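Local coordinates for protein beta-glucuronidase (uncultured Clostridium sp., PDB 6U7J) that hydrolyses beta-D-glucuronides as a family 2 glycosyl hydrolase and, as a gut microbial enzyme, probably reactivates estrogens by removing their glucuronic acid, at residues R32-Y35 with Y36-F40; P519-I522 with F523-E526. All coordinates share one frame; numbering follows the deposited sequence.

Contact 1. Residues R32-Y35 with Y36-F40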
# COMPACT_ATOMS: atom_id res chain seq x y z
N ARG B 32 0.77 -28.55 -21.08
CA ARG B 32 1.15 -27.66 -22.16
C ARG B 32 2.12 -28.35 -23.11
O ARG B 32 2.80 -29.31 -22.75
CB ARG B 32 1.77 -26.38 -21.60
CG ARG B 32 3.17 -26.51 -21.15
CD ARG B 32 3.82 -25.14 -20.98
NE ARG B 32 4.91 -25.22 -20.02
CZ ARG B 32 6.19 -25.33 -20.33
NH1 ARG B 32 6.56 -25.35 -21.60
NH2 ARG B 32 7.11 -25.41 -19.36
N ASP B 33 2.17 -27.84 -24.34
CA ASP B 33 3.22 -28.24 -25.27
C ASP B 33 4.59 -27.81 -24.76
O ASP B 33 4.76 -26.68 -24.27
CB ASP B 33 2.99 -27.60 -26.64
CG ASP B 33 1.99 -28.37 -27.51
OD1 ASP B 33 1.62 -29.51 -27.15
OD2 ASP B 33 1.58 -27.82 -28.56
N ASN B 34 5.59 -28.69 -24.90
CA ASN B 34 6.98 -28.32 -24.62
C ASN B 34 7.71 -27.80 -25.85
O ASN B 34 8.78 -27.22 -25.71
CB ASN B 34 7.76 -29.51 -24.02
CG ASN B 34 7.14 -30.03 -22.73
OD1 ASN B 34 6.64 -31.15 -22.68
ND2 ASN B 34 7.15 -29.21 -21.69
N TYR B 35 7.17 -27.99 -27.05
CA TYR B 35 7.65 -27.29 -28.23
C TYR B 35 6.44 -27.04 -29.11
O TYR B 35 5.36 -27.59 -28.87
CB TYR B 35 8.76 -28.06 -28.96
CG TYR B 35 8.35 -29.44 -29.45
CD1 TYR B 35 7.67 -29.59 -30.66
CD2 TYR B 35 8.62 -30.58 -28.71
CE1 TYR B 35 7.29 -30.84 -31.12
CE2 TYR B 35 8.24 -31.84 -29.16
CZ TYR B 35 7.58 -31.96 -30.36
OH TYR B 35 7.19 -33.21 -30.81
N TYR B 36 6.61 -26.19 -30.12
CA TYR B 36 5.47 -25.78 -30.94
C TYR B 36 4.78 -26.99 -31.56
O TYR B 36 5.41 -27.78 -32.28
CB TYR B 36 5.93 -24.82 -32.03
CG TYR B 36 4.79 -24.24 -32.83
CD1 TYR B 36 3.69 -23.67 -32.18
CD2 TYR B 36 4.79 -24.28 -34.22
CE1 TYR B 36 2.63 -23.14 -32.91
CE2 TYR B 36 3.73 -23.75 -34.95
CZ TYR B 36 2.65 -23.19 -34.29
OH TYR B 36 1.59 -22.67 -35.02
N LYS B 37 3.49 -27.15 -31.24
CA LYS B 37 2.60 -28.17 -31.78
C LYS B 37 2.98 -29.60 -31.37
O LYS B 37 2.57 -30.56 -32.04
CB LYS B 37 2.49 -28.06 -33.31
CG LYS B 37 1.69 -26.83 -33.77
CD LYS B 37 1.34 -26.89 -35.25
CE LYS B 37 2.60 -26.99 -36.11
NZ LYS B 37 2.33 -27.45 -37.51
N GLN B 38 3.71 -29.77 -30.26
CA GLN B 38 4.11 -31.10 -29.82
C GLN B 38 2.92 -32.05 -29.70
O GLN B 38 2.97 -33.19 -30.16
CB GLN B 38 4.83 -31.03 -28.48
CG GLN B 38 5.13 -32.41 -27.89
CD GLN B 38 5.91 -32.33 -26.60
OE1 GLN B 38 5.86 -31.33 -25.89
NE2 GLN B 38 6.64 -33.39 -26.29
N GLY B 39 1.82 -31.58 -29.09
CA GLY B 39 0.65 -32.44 -28.92
C GLY B 39 0.10 -32.97 -30.23
O GLY B 39 -0.30 -34.13 -30.32
N PHE B 40 0.05 -32.12 -31.26
CA PHE B 40 -0.44 -32.58 -32.56
C PHE B 40 0.56 -33.53 -33.20
O PHE B 40 0.17 -34.56 -33.77
CB PHE B 40 -0.69 -31.39 -33.50
CG PHE B 40 -1.73 -30.43 -33.02
CD1 PHE B 40 -2.99 -30.87 -32.67
CD2 PHE B 40 -1.45 -29.08 -32.92
CE1 PHE B 40 -3.96 -29.97 -32.22
CE2 PHE B 40 -2.40 -28.17 -32.47
CZ PHE B 40 -3.66 -28.62 -32.12
O HOH W 1 0.02 -29.38 -29.76
O HOH W 2 2.33 -25.33 -29.08

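Contact 2. Residues P519-I522 with F523-E526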
# COMPACT_ATOMS: atom_id res chain seq x y z
N PRO B 519 0.11 19.31 -3.53
CA PRO B 519 -0.83 19.21 -4.66
C PRO B 519 -0.77 17.86 -5.39
O PRO B 519 0.25 17.18 -5.32
CB PRO B 519 -0.40 20.34 -5.60
CG PRO B 519 0.82 20.97 -5.00
CD PRO B 519 1.29 20.12 -3.87
N GLU B 520 -1.84 17.50 -6.08
CA GLU B 520 -1.96 16.19 -6.69
C GLU B 520 -0.95 16.00 -7.82
O GLU B 520 -0.49 16.96 -8.43
CB GLU B 520 -3.39 15.98 -7.22
CG GLU B 520 -3.79 16.87 -8.39
CD GLU B 520 -4.21 18.28 -7.97
OE1 GLU B 520 -5.27 18.43 -7.32
OE2 GLU B 520 -3.48 19.24 -8.30
N VAL B 521 -0.62 14.73 -8.08
CA VAL B 521 0.29 14.32 -9.14
C VAL B 521 -0.33 13.13 -9.85
O VAL B 521 -1.13 12.39 -9.28
CB VAL B 521 1.69 13.92 -8.62
CG1 VAL B 521 2.39 15.10 -7.98
CG2 VAL B 521 1.57 12.73 -7.65
N ILE B 522 0.05 12.93 -11.12
CA ILE B 522 -0.40 11.75 -11.84
C ILE B 522 -0.08 10.50 -11.01
O ILE B 522 0.97 10.44 -10.34
CB ILE B 522 0.24 11.68 -13.24
CG1 ILE B 522 1.75 11.47 -13.15
CG2 ILE B 522 -0.09 12.93 -14.03
CD1 ILE B 522 2.44 11.29 -14.49
N PHE B 523 -1.00 9.53 -11.03
CA PHE B 523 -1.01 8.27 -10.27
C PHE B 523 -1.66 8.42 -8.90
O PHE B 523 -2.02 7.42 -8.28
CB PHE B 523 0.39 7.67 -10.10
CG PHE B 523 0.99 7.20 -11.39
CD1 PHE B 523 0.49 6.07 -12.03
CD2 PHE B 523 2.06 7.87 -11.96
CE1 PHE B 523 1.04 5.63 -13.23
CE2 PHE B 523 2.60 7.43 -13.17
CZ PHE B 523 2.09 6.30 -13.79
N SER B 524 -1.81 9.64 -8.41
CA SER B 524 -2.46 9.83 -7.12
C SER B 524 -3.98 9.77 -7.29
O SER B 524 -4.51 10.04 -8.37
CB SER B 524 -2.05 11.17 -6.50
OG SER B 524 -2.69 12.26 -7.14
N GLU B 525 -4.67 9.41 -6.20
CA GLU B 525 -6.12 9.30 -6.26
C GLU B 525 -6.78 10.65 -6.48
O GLU B 525 -7.85 10.72 -7.09
CB GLU B 525 -6.67 8.68 -4.96
CG GLU B 525 -6.16 7.28 -4.64
CD GLU B 525 -7.02 6.55 -3.61
OE1 GLU B 525 -8.19 6.93 -3.45
OE2 GLU B 525 -6.52 5.61 -2.94
N GLU B 526 -6.17 11.73 -5.98
CA GLU B 526 -6.75 13.05 -6.19
C GLU B 526 -6.66 13.45 -7.66
O GLU B 526 -7.59 14.07 -8.20
CB GLU B 526 -6.06 14.07 -5.29
CG GLU B 526 -6.34 13.86 -3.80
CD GLU B 526 -5.53 12.70 -3.16
OE1 GLU B 526 -4.51 12.24 -3.74
OE2 GLU B 526 -5.90 12.27 -2.04

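Contact 1. Residues R32-Y35 with Y36-F40
The ring of Tyr-35 lies against the aliphatic part of Gln-38, whose CB sits over one face, 3.5 Å from the ring centroid and 11° off the normal, the geometry of a CH-pi contact. The two side chains run across each other at about a right angle, yet the Gln-38 amide lies only 29° from the ring plane, with CG 3.4 Å from Tyr-35 CE2. Because Gln-38 holds CG anti to its backbone N (chi1 173°) and continues extended, its amide reaches back to Asn-34, where Gln-38 OE1 accepts from Asn-34 N at 2.8 Å, almost in line with its C=O bond. Tyr-35 to Gln-38 form a type II beta turn, closed by Gln-38 N to Tyr-35 O at 3.1 Å. Lys-37 is the N-cap residue of helix 38-41, and the Asp-33 carboxylate meets N-H groups at this end: OD1 takes Gly-39 N at 2.8 Å from above the carboxylate plane, while OD2 accepts from two waters, one bound by Phe-40 N and the other by Lys-37 N. Glu-42 OE2 accepts from both Tyr-35 OH and Gln-38 NE2, so the two polar ends share one acceptor. A buried carboxylate collecting N-H groups directly and through water is probably stabilised as the anion.

Contact 2. Residues P519-I522 with F523-E526
With chi1 at 75°, Ser-524 places OG between its backbone N and carbonyl carbon, and from there the hydroxyl turns back to Val-521. Val-521 O accepts twice from the same residue: Ser-524 OG donates at 2.7 Å, in the carbonyl plane and on a lone pair, adding to the turn's own backbone bond, in which Ser-524 N donates at 3.0 Å, tilted 27° from that plane. The second bond closes a type II beta turn from Val-521 to Ser-524, in which Phe-523 takes the positive phi (88°) of the third position. Ser-524 is also the N-cap of helix 525-540, its OG being bonded to Tyr-527 N as well, so a single hydroxyl couples the turn to the first helical turn. This helix belongs to the family 2 TIM-barrel domain and follows barrel strand 502-506 after a long loop. The Ile-522 and Phe-523 side chains extend alongside each other, CG1 of the former 3.8 Å from CD2 of the latter; Trp-473 meets the phenylalanine ring edge-to-face. On the helix side, Glu-520 CB packs 3.8 Å from Glu-526 CB, and the Glu-526 carboxylate is engaged by His-516 ND1 and Lys-517 N. Two other subunits border this stretch: Glu-520 O accepts from Arg-71 of a second subunit, and His-516 of a third subunit is hydrogen-bonded to Glu-525 OE2.

Contact 1 comes first along the chain, in the sugar-binding domain of the family 2 architecture, where it joins the end of strand 20-32 to helix 38-41. Contact 2 follows nearly 480 residues later in the TIM-barrel domain, leading into helix 525-540. Their centres are 47 Å apart and their nearest atoms about 32 Å, so they do not touch, and they share no sheet or helix. Each lies 30 Å or more from the chain centre. The surroundings differ: no other chain touches residues 32-40, whereas residues 519-526 meet two further subunits. Contact 1 thus belongs to one domain of a single chain, and contact 2 to an interface of the four-chain assembly.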